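Local coordinates for protein alpha-fucosidase (Bifidobacterium bifidum, PDB 2EAC) that probably hydrolyses alpha-L-fucosidic linkages, this chain being the glycoside hydrolase family 95 portion of a longer, probably membrane-anchored protein, at residues D188-A193 with A305-D310; D418-V423 with A483-T488; N869-T874 with L881-T886. All coordinates share one frame; numbering follows the deposited sequence.

Contact 1 (D188-A193 with A305-D310); sequences DNVMVA and AKVVQD
Val-307, on the helix, reaches the turn ahead of strand 190-197 through a single methyl group. Its CB is directed at Asp-188-Ala-193, and the torsion about the first bond (chi1 178°) swings CG1 away from the helical backbone N and beside its own carbonyl carbon. At the tip, CG1 lies on the peptide oxygens of the turn, 3.2 Å from Asn-189 O and 3.9 Å from Asp-188 O, and then meets the branch point of the next residue, with 4.1 Å between Val-307 CG1 and Val-190 CB. The two valines slide past each other in opposite directions, so Val-190 presents its flank to the methyl. On the next residue of the helix, Val-308 CG1 approaches Val-190 CG2 at 4.4 Å, a looser touch that continues the apolar seam toward Ala-279 of strand 273-282, on which both helical valines also rest.

The polar part of the contact runs through one water, which donates to Asp-188 O at 2.7 Å and to Val-307 O at 2.8 Å, joining the turn to the helix backbone. At its far end the Asp-188 carboxylate forms a salt bridge with Lys-314 near the end of the same helix, a second tie between the two elements.

Asn-189 has a positive phi of 56°, and with Val-190 it faces Ser-185: a G1 beta bulge where strand 176-185 turns into strand 190-197. Helix 297-314 thus packs across the central strands of the nine-stranded antiparallel sheet of the N-terminal beta domain, where strand 190-197 begins.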
loop_
_atom_site.group_PDB
_atom_site.type_symbol
_atom_site.label_atom_id
_atom_site.label_comp_id
_atom_site.label_asym_id
_atom_site.label_seq_id
_atom_site.Cartn_x
_atom_site.Cartn_y
_atom_site.Cartn_z
ATOM N N ASP A 188 10.694 13.537 16.828
ATOM C CA ASP A 188 10.203 13.959 18.131
ATOM C C ASP A 188 8.789 13.432 18.432
ATOM O O ASP A 188 8.223 13.708 19.487
ATOM C CB ASP A 188 10.322 15.482 18.304
ATOM C CG ASP A 188 11.773 15.920 18.464
ATOM O OD1 ASP A 188 12.468 15.398 19.371
ATOM O OD2 ASP A 188 12.246 16.731 17.653
ATOM N N ASN A 189 8.248 12.647 17.504
ATOM C CA ASN A 189 7.026 11.887 17.748
ATOM C C ASN A 189 5.869 12.778 18.184
ATOM O O ASN A 189 5.094 12.424 19.069
ATOM C CB ASN A 189 7.266 10.779 18.776
ATOM C CG ASN A 189 6.156 9.712 18.732
ATOM O OD1 ASN A 189 5.519 9.530 17.690
ATOM N ND2 ASN A 189 5.913 9.033 19.851
ATOM N N VAL A 190 5.735 13.932 17.538
ATOM C CA VAL A 190 4.822 14.953 18.068
ATOM C C VAL A 190 4.218 15.712 16.897
ATOM O O VAL A 190 4.872 15.900 15.859
ATOM C CB VAL A 190 5.591 15.887 19.061
ATOM C CG1 VAL A 190 6.582 16.867 18.309
ATOM C CG2 VAL A 190 4.662 16.650 20.014
ATOM N N MET A 191 2.972 16.143 17.068
ATOM C CA MET A 191 2.309 16.994 16.108
ATOM C C MET A 191 2.411 18.452 16.610
ATOM O O MET A 191 2.308 18.723 17.841
ATOM C CB MET A 191 0.839 16.554 15.903
ATOM C CG MET A 191 -0.009 17.557 15.152
ATOM S SD MET A 191 -1.715 17.013 14.861
ATOM C CE MET A 191 -1.501 15.442 14.008
ATOM N N VAL A 192 2.638 19.372 15.660
ATOM C CA VAL A 192 2.967 20.742 16.000
ATOM C C VAL A 192 2.014 21.657 15.249
ATOM O O VAL A 192 1.755 21.452 14.049
ATOM C CB VAL A 192 4.428 21.074 15.658
ATOM C CG1 VAL A 192 4.710 22.558 15.991
ATOM C CG2 VAL A 192 5.398 20.198 16.476
ATOM N N ALA A 193 1.416 22.603 15.968
ATOM C CA ALA A 193 0.625 23.647 15.322
ATOM C C ALA A 193 1.204 24.995 15.715
ATOM O O ALA A 193 1.231 25.333 16.896
ATOM C CB ALA A 193 -0.857 23.565 15.719
ATOM N N ALA A 305 2.457 12.666 28.192
ATOM C CA ALA A 305 2.926 13.926 28.789
ATOM C C ALA A 305 4.413 14.154 28.535
ATOM O O ALA A 305 4.822 15.247 28.154
ATOM C CB ALA A 305 2.661 13.917 30.287
ATOM N N LYS A 306 5.239 13.135 28.740
ATOM C CA LYS A 306 6.659 13.271 28.431
ATOM C C LYS A 306 6.933 13.628 26.961
ATOM O O LYS A 306 7.866 14.385 26.664
ATOM C CB LYS A 306 7.424 12.014 28.871
ATOM C CG LYS A 306 8.928 12.044 28.622
ATOM C CD LYS A 306 9.658 11.049 29.489
ATOM C CE LYS A 306 11.155 10.833 29.096
ATOM N NZ LYS A 306 11.948 12.045 28.733
ATOM N N VAL A 307 6.132 13.106 26.031
ATOM C CA VAL A 307 6.309 13.455 24.591
ATOM C C VAL A 307 6.190 14.967 24.385
ATOM O O VAL A 307 7.089 15.620 23.815
ATOM C CB VAL A 307 5.305 12.699 23.640
ATOM C CG1 VAL A 307 5.483 13.125 22.140
ATOM C CG2 VAL A 307 5.460 11.235 23.752
ATOM N N VAL A 308 5.083 15.532 24.846
ATOM C CA VAL A 308 4.847 16.967 24.644
ATOM C C VAL A 308 5.862 17.813 25.439
ATOM O O VAL A 308 6.296 18.865 24.963
ATOM C CB VAL A 308 3.346 17.385 24.868
ATOM C CG1 VAL A 308 2.430 16.704 23.806
ATOM C CG2 VAL A 308 2.847 17.065 26.286
ATOM N N GLN A 309 6.279 17.310 26.605
ATOM C CA GLN A 309 7.233 18.027 27.462
ATOM C C GLN A 309 8.605 18.071 26.831
ATOM O O GLN A 309 9.201 19.150 26.718
ATOM C CB GLN A 309 7.312 17.447 28.889
ATOM C CG GLN A 309 8.121 18.369 29.870
ATOM C CD GLN A 309 7.561 19.791 29.919
ATOM O OE1 GLN A 309 6.405 20.005 30.301
ATOM N NE2 GLN A 309 8.368 20.765 29.512
ATOM N N ASP A 310 9.109 16.906 26.421
ATOM C CA ASP A 310 10.372 16.821 25.677
ATOM C C ASP A 310 10.405 17.716 24.416
ATOM O O ASP A 310 11.369 18.428 24.164
ATOM C CB ASP A 310 10.641 15.353 25.306
ATOM C CG ASP A 310 11.048 14.499 26.504
ATOM O OD1 ASP A 310 11.259 15.041 27.630
ATOM O OD2 ASP A 310 11.154 13.268 26.302
HETATM O O HOH W 1 8.837 14.575 21.932
#

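Contact 2 (D418-V423 with A483-T488); sequences DFHMNV and AHTENT. With DFU ((2S,3R,4S,5R)-2-methylpiperidine-3,4,5-triol), chain E.
The imidazole of His-420 stands beside the Glu-486 side chain, both pointing the same way, with ring and carboxylate planes 69° apart. Over one face of that ring lies the ligand, deoxyfuconojirimycin, whose methyl carbon C6 sits 3.9 Å above the imidazole plane of His-420; Thr-485 CG2 and Glu-486 CG approach obliquely, and a water stands in plane at the edge. His-420 thus lines a pocket whose ligand is also hydrogen-bonded to Asn-424, Arg-678, His-679, Trp-723 and His-761, consistent with the active site. Phe-419, on the other face of the two-stranded ribbon, has Thr-488 CA at its ring edge, and its ring also meets those of Trp-80 and Tyr-447. An alanine in place of His-420 would probably open a gap between the ligand methyl and the Thr-485 and Glu-486 side chains and deprive C6 of its flat support.

The ribbon is antiparallel. Phe-419 N donates to Asn-487 O at 3.2 Å, from well above the carbonyl plane, while Asn-487 N returns a shorter bond to Phe-419 O, 2.9 Å. Beyond this pair Met-421 N donates to Thr-485 O at 2.9 Å, and the same oxygen takes a weak bond from Asn-487 ND2. Met-421, bent at chi2 and chi3, curls its CE over that amide, 3.7 Å from Asn-487 ND2 and 4.2 Å from Ala-483 CB. Thr-485 turns CG2 opposite its backbone N, bringing it 3.5 Å from Asn-422 OD1, while Asn-422 ND2 bonds to Glu-567. The Glu-486 carboxylate is held by Gln-133 and His-410.

Within the catalytic domain, helix 442-463 backs Met-421 and Asn-487 through Leu-451, helix 507-522 closes over Met-421 and Ala-483, and Val-423 occupies the N-cap position of helix 424-428.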
loop_
_atom_site.group_PDB
_atom_site.type_symbol
_atom_site.label_atom_id
_atom_site.label_comp_id
_atom_site.label_asym_id
_atom_site.label_seq_id
_atom_site.Cartn_x
_atom_site.Cartn_y
_atom_site.Cartn_z
ATOM N N ASP A 418 -9.402 -1.166 6.826
ATOM C CA ASP A 418 -8.630 -2.295 7.370
ATOM C C ASP A 418 -7.378 -2.621 6.535
ATOM O O ASP A 418 -6.917 -1.783 5.737
ATOM C CB ASP A 418 -9.566 -3.517 7.573
ATOM C CG ASP A 418 -10.013 -4.192 6.264
ATOM O OD1 ASP A 418 -9.639 -3.729 5.165
ATOM O OD2 ASP A 418 -10.742 -5.230 6.322
ATOM N N PHE A 419 -6.805 -3.803 6.760
ATOM C CA PHE A 419 -5.676 -4.337 5.958
ATOM C C PHE A 419 -6.250 -5.407 5.039
ATOM O O PHE A 419 -6.608 -6.530 5.477
ATOM C CB PHE A 419 -4.531 -4.855 6.859
ATOM C CG PHE A 419 -4.099 -3.847 7.919
ATOM C CD1 PHE A 419 -3.304 -2.747 7.575
ATOM C CD2 PHE A 419 -4.506 -3.983 9.244
ATOM C CE1 PHE A 419 -2.922 -1.815 8.540
ATOM C CE2 PHE A 419 -4.128 -3.064 10.219
ATOM C CZ PHE A 419 -3.331 -1.956 9.859
ATOM N N HIS A 420 -6.384 -5.031 3.770
ATOM C CA HIS A 420 -7.144 -5.805 2.822
ATOM C C HIS A 420 -6.161 -6.440 1.843
ATOM O O HIS A 420 -5.531 -5.734 1.036
ATOM C CB HIS A 420 -8.106 -4.856 2.099
ATOM C CG HIS A 420 -9.536 -5.275 2.171
ATOM N ND1 HIS A 420 -10.154 -5.984 1.157
ATOM C CD2 HIS A 420 -10.478 -5.076 3.129
ATOM C CE1 HIS A 420 -11.417 -6.204 1.491
ATOM N NE2 HIS A 420 -11.637 -5.664 2.677
ATOM N N MET A 421 -6.020 -7.760 1.924
ATOM C CA MET A 421 -4.857 -8.423 1.358
ATOM C C MET A 421 -5.200 -9.205 0.096
ATOM O O MET A 421 -4.489 -10.160 -0.250
ATOM C CB MET A 421 -4.188 -9.359 2.383
ATOM C CG MET A 421 -3.713 -8.736 3.671
ATOM S SD MET A 421 -2.175 -9.534 4.288
ATOM C CE MET A 421 -2.586 -11.280 4.437
ATOM N N ASN A 422 -6.278 -8.827 -0.597
ATOM C CA ASN A 422 -6.530 -9.426 -1.910
ATOM C C ASN A 422 -6.274 -8.464 -3.064
ATOM O O ASN A 422 -6.815 -8.671 -4.167
ATOM C CB ASN A 422 -7.907 -10.133 -2.032
ATOM C CG ASN A 422 -9.077 -9.160 -2.091
ATOM O OD1 ASN A 422 -8.949 -8.001 -1.688
ATOM N ND2 ASN A 422 -10.235 -9.638 -2.585
ATOM N N VAL A 423 -5.512 -7.399 -2.773
ATOM C CA VAL A 423 -4.903 -6.448 -3.753
ATOM C C VAL A 423 -4.514 -5.131 -3.063
ATOM O O VAL A 423 -3.543 -4.489 -3.462
ATOM C CB VAL A 423 -5.785 -6.097 -5.019
ATOM C CG1 VAL A 423 -7.120 -5.412 -4.636
ATOM C CG2 VAL A 423 -4.980 -5.212 -6.056
ATOM N N ALA A 483 -3.776 -16.827 6.339
ATOM C CA ALA A 483 -4.588 -15.661 6.571
ATOM C C ALA A 483 -5.322 -15.441 5.284
ATOM O O ALA A 483 -4.936 -15.994 4.268
ATOM C CB ALA A 483 -3.699 -14.424 6.919
ATOM N N HIS A 484 -6.351 -14.590 5.325
ATOM C CA HIS A 484 -7.203 -14.388 4.171
ATOM C C HIS A 484 -7.271 -12.890 3.778
ATOM O O HIS A 484 -6.315 -12.121 3.998
ATOM C CB HIS A 484 -8.571 -15.059 4.433
ATOM C CG HIS A 484 -8.482 -16.556 4.579
ATOM N ND1 HIS A 484 -8.085 -17.174 5.747
ATOM C CD2 HIS A 484 -8.680 -17.552 3.686
ATOM C CE1 HIS A 484 -8.065 -18.486 5.574
ATOM N NE2 HIS A 484 -8.427 -18.740 4.332
ATOM N N THR A 485 -8.387 -12.471 3.192
ATOM C CA THR A 485 -8.506 -11.114 2.703
ATOM C C THR A 485 -8.548 -10.038 3.784
ATOM O O THR A 485 -7.677 -9.161 3.827
ATOM C CB THR A 485 -9.741 -11.003 1.781
ATOM O OG1 THR A 485 -9.542 -11.899 0.694
ATOM C CG2 THR A 485 -9.909 -9.551 1.259
ATOM N N GLU A 486 -9.557 -10.107 4.665
ATOM C CA GLU A 486 -9.759 -9.096 5.677
ATOM C C GLU A 486 -8.919 -9.345 6.932
ATOM O O GLU A 486 -9.117 -10.346 7.659
ATOM C CB GLU A 486 -11.239 -8.983 6.048
ATOM C CG GLU A 486 -12.195 -8.660 4.876
ATOM C CD GLU A 486 -13.631 -8.339 5.400
ATOM O OE1 GLU A 486 -14.003 -8.864 6.464
ATOM O OE2 GLU A 486 -14.386 -7.578 4.745
ATOM N N ASN A 487 -8.040 -8.380 7.212
ATOM C CA ASN A 487 -7.105 -8.468 8.317
ATOM C C ASN A 487 -7.187 -7.205 9.180
ATOM O O ASN A 487 -7.716 -6.186 8.743
ATOM C CB ASN A 487 -5.671 -8.763 7.771
ATOM C CG ASN A 487 -5.469 -10.239 7.468
ATOM O OD1 ASN A 487 -5.160 -11.020 8.362
ATOM N ND2 ASN A 487 -5.701 -10.638 6.232
ATOM N N THR A 488 -6.692 -7.274 10.414
ATOM C CA THR A 488 -6.852 -6.195 11.379
ATOM C C THR A 488 -5.564 -5.997 12.165
ATOM O O THR A 488 -4.517 -6.584 11.818
ATOM C CB THR A 488 -7.982 -6.531 12.379
ATOM O OG1 THR A 488 -7.574 -7.630 13.205
ATOM C CG2 THR A 488 -9.330 -6.860 11.654
HETATM C C1 DFU E . -12.337 -5.570 -2.224
HETATM C C2 DFU E . -12.434 -4.881 -3.583
HETATM C C3 DFU E . -13.106 -3.507 -3.451
HETATM C C4 DFU E . -12.368 -2.634 -2.433
HETATM C C5 DFU E . -12.278 -3.348 -1.072
HETATM C C6 DFU E . -11.488 -2.524 -0.053
HETATM O O4 DFU E . -11.024 -2.379 -2.901
HETATM O O3 DFU E . -13.128 -2.864 -4.730
HETATM O O2 DFU E . -13.109 -5.739 -4.527
HETATM N N5 DFU E . -11.696 -4.660 -1.276
HETATM O O HOH W 2 -10.958 -6.197 8.631
HETATM O O HOH W 3 -13.627 -5.036 5.625
#

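Contact 3 (N869-T874 with L881-T886); sequences NAKVVT and LLVFDT
Lys-871-Thr-874 and Leu-881-Phe-884 pair as antiparallel strands whose short axes approach to 4.8 Å and run at 137° to each other, a strongly twisted beta hairpin at the edge of a five-stranded mixed sheet in the family 95 C-terminal domain. Two hydrogen-bonded pairs, Lys-871 with Val-883 and Val-873 with Leu-881, give four backbone bonds, the shortest from Leu-881 N to Val-873 O at 2.8 Å. Between them, in the non-hydrogen-bonded pair, the CA-H of Val-872 leans on Leu-881 O and that of Leu-882 on Lys-871 O.

On the face bearing Val-872 and Leu-882, a methyl of each meets the other, Val-872 CG2 lying 3.7 Å from Leu-882 CD2. The same leucine methyl reaches toward Ala-870 CB, and Val-861 of strand 859-862 packs on Ala-870, Leu-882 and Phe-884. Ala-870 CB also lies against the root of Phe-884, 4.0 Å from its CB, before the aromatic ring leads off to meet Tyr-892.

The opposite face carries Lys-871, Val-873, Leu-881 and Val-883. Val-873 places CG2 between its backbone N and carbonyl carbon (chi1 -54° for CG1), the crowded position, and this methyl bridges two residues of the partner strand: Val-883 CG2 at 4.0 Å and Leu-881 CB at 4.1 Å. Tyr-795 touches all three of these side chains. The aliphatic root of Lys-871 runs obliquely across Val-883, its CG 4.0 Å from Val-883 CB.

Where the strands part, a water donates to Asn-869 O at 2.9 Å and accepts from Asp-885 N at 3.1 Å.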
loop_
_atom_site.group_PDB
_atom_site.type_symbol
_atom_site.label_atom_id
_atom_site.label_comp_id
_atom_site.label_asym_id
_atom_site.label_seq_id
_atom_site.Cartn_x
_atom_site.Cartn_y
_atom_site.Cartn_z
ATOM N N ASN A 869 34.985 -1.354 -18.853
ATOM C CA ASN A 869 35.057 -2.573 -19.665
ATOM C C ASN A 869 33.680 -3.244 -19.907
ATOM O O ASN A 869 33.454 -4.377 -19.421
ATOM C CB ASN A 869 35.990 -3.593 -18.973
ATOM C CG ASN A 869 37.395 -3.035 -18.688
ATOM O OD1 ASN A 869 38.183 -2.778 -19.622
ATOM N ND2 ASN A 869 37.716 -2.852 -17.401
ATOM N N ALA A 870 32.783 -2.573 -20.646
ATOM C CA ALA A 870 31.379 -3.012 -20.786
ATOM C C ALA A 870 31.157 -3.867 -22.012
ATOM O O ALA A 870 31.494 -3.458 -23.109
ATOM C CB ALA A 870 30.456 -1.826 -20.824
ATOM N N LYS A 871 30.597 -5.053 -21.852
ATOM C CA LYS A 871 30.259 -5.830 -23.049
ATOM C C LYS A 871 28.789 -5.680 -23.476
ATOM O O LYS A 871 27.943 -5.319 -22.663
ATOM C CB LYS A 871 30.724 -7.297 -22.946
ATOM C CG LYS A 871 30.155 -8.089 -21.784
ATOM C CD LYS A 871 30.684 -9.533 -21.782
ATOM C CE LYS A 871 30.848 -10.059 -20.352
ATOM N NZ LYS A 871 32.120 -10.893 -20.202
ATOM N N VAL A 872 28.515 -5.868 -24.766
ATOM C CA VAL A 872 27.151 -5.855 -25.269
ATOM C C VAL A 872 26.785 -7.304 -25.541
ATOM O O VAL A 872 27.515 -8.002 -26.236
ATOM C CB VAL A 872 26.981 -5.007 -26.550
ATOM C CG1 VAL A 872 25.573 -5.164 -27.142
ATOM C CG2 VAL A 872 27.284 -3.541 -26.285
ATOM N N VAL A 873 25.695 -7.772 -24.944
ATOM C CA VAL A 873 25.145 -9.084 -25.281
ATOM C C VAL A 873 23.746 -8.862 -25.863
ATOM O O VAL A 873 23.102 -7.838 -25.564
ATOM C CB VAL A 873 25.174 -10.075 -24.081
ATOM C CG1 VAL A 873 26.604 -10.158 -23.518
ATOM C CG2 VAL A 873 24.255 -9.654 -22.979
ATOM N N THR A 874 23.315 -9.793 -26.713
ATOM C CA THR A 874 22.083 -9.670 -27.455
ATOM C C THR A 874 21.268 -10.953 -27.301
ATOM O O THR A 874 21.839 -12.024 -27.136
ATOM C CB THR A 874 22.407 -9.386 -28.931
ATOM O OG1 THR A 874 23.191 -8.195 -28.987
ATOM C CG2 THR A 874 21.131 -9.148 -29.746
ATOM N N LEU A 881 21.808 -5.865 -23.995
ATOM C CA LEU A 881 22.228 -5.341 -22.676
ATOM C C LEU A 881 23.668 -4.908 -22.663
ATOM O O LEU A 881 24.515 -5.541 -23.292
ATOM C CB LEU A 881 22.160 -6.393 -21.549
ATOM C CG LEU A 881 20.918 -7.163 -21.197
ATOM C CD1 LEU A 881 21.313 -8.125 -20.078
ATOM C CD2 LEU A 881 19.810 -6.216 -20.782
ATOM N N LEU A 882 23.931 -3.897 -21.839
ATOM C CA LEU A 882 25.289 -3.511 -21.433
ATOM C C LEU A 882 25.617 -4.190 -20.095
ATOM O O LEU A 882 24.843 -4.100 -19.120
ATOM C CB LEU A 882 25.394 -1.975 -21.319
ATOM C CG LEU A 882 25.564 -1.117 -22.586
ATOM C CD1 LEU A 882 25.484 0.319 -22.179
ATOM C CD2 LEU A 882 26.937 -1.385 -23.269
ATOM N N VAL A 883 26.733 -4.909 -20.068
ATOM C CA VAL A 883 27.125 -5.738 -18.933
ATOM C C VAL A 883 28.518 -5.298 -18.460
ATOM O O VAL A 883 29.430 -5.214 -19.255
ATOM C CB VAL A 883 27.150 -7.233 -19.342
ATOM C CG1 VAL A 883 27.682 -8.125 -18.183
ATOM C CG2 VAL A 883 25.744 -7.685 -19.833
ATOM N N PHE A 884 28.676 -5.024 -17.165
ATOM C CA PHE A 884 29.945 -4.552 -16.620
ATOM C C PHE A 884 29.959 -4.763 -15.100
ATOM O O PHE A 884 28.912 -4.692 -14.431
ATOM C CB PHE A 884 30.218 -3.059 -17.028
ATOM C CG PHE A 884 29.083 -2.091 -16.703
ATOM C CD1 PHE A 884 29.125 -1.325 -15.540
ATOM C CD2 PHE A 884 28.005 -1.917 -17.576
ATOM C CE1 PHE A 884 28.111 -0.434 -15.240
ATOM C CE2 PHE A 884 26.951 -1.035 -17.267
ATOM C CZ PHE A 884 27.022 -0.286 -16.110
ATOM N N ASP A 885 31.139 -5.060 -14.560
ATOM C CA ASP A 885 31.345 -5.088 -13.136
ATOM C C ASP A 885 31.153 -3.705 -12.552
ATOM O O ASP A 885 31.375 -2.681 -13.227
ATOM C CB ASP A 885 32.761 -5.566 -12.794
ATOM C CG ASP A 885 33.009 -7.011 -13.200
ATOM O OD1 ASP A 885 32.035 -7.715 -13.519
ATOM O OD2 ASP A 885 34.194 -7.432 -13.206
ATOM N N THR A 886 30.711 -3.682 -11.299
ATOM C CA THR A 886 30.570 -2.417 -10.563
ATOM C C THR A 886 31.215 -2.511 -9.177
ATOM O O THR A 886 31.494 -3.610 -8.662
ATOM C CB THR A 886 29.112 -1.969 -10.398
ATOM O OG1 THR A 886 28.471 -2.846 -9.467
ATOM C CG2 THR A 886 28.345 -1.940 -11.709
HETATM O O HOH W 4 33.352 -5.156 -16.679
#

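In the fold
From the N terminus, the chain first builds the large beta domain; contact 1 closes a loop of 111 residues, about half of them in strands, by returning helix 297-314 to the beginning of strand 190-197. The chain then enters the helical catalytic domain, where contact 2 closes a 59-residue excursion containing helix 442-463 and forms a two-stranded ribbon beside the ligand. Contact 3 is the most local, a hairpin with six residues between its segments, in the C-terminal domain. The three follow in series, neither nested nor crossed. Their centres lie 33 to 52 Å apart: contact 1 ties a helix to the N-terminal sheet, contact 2 joins two catalytic-domain loops, and contact 3 an edge hairpin.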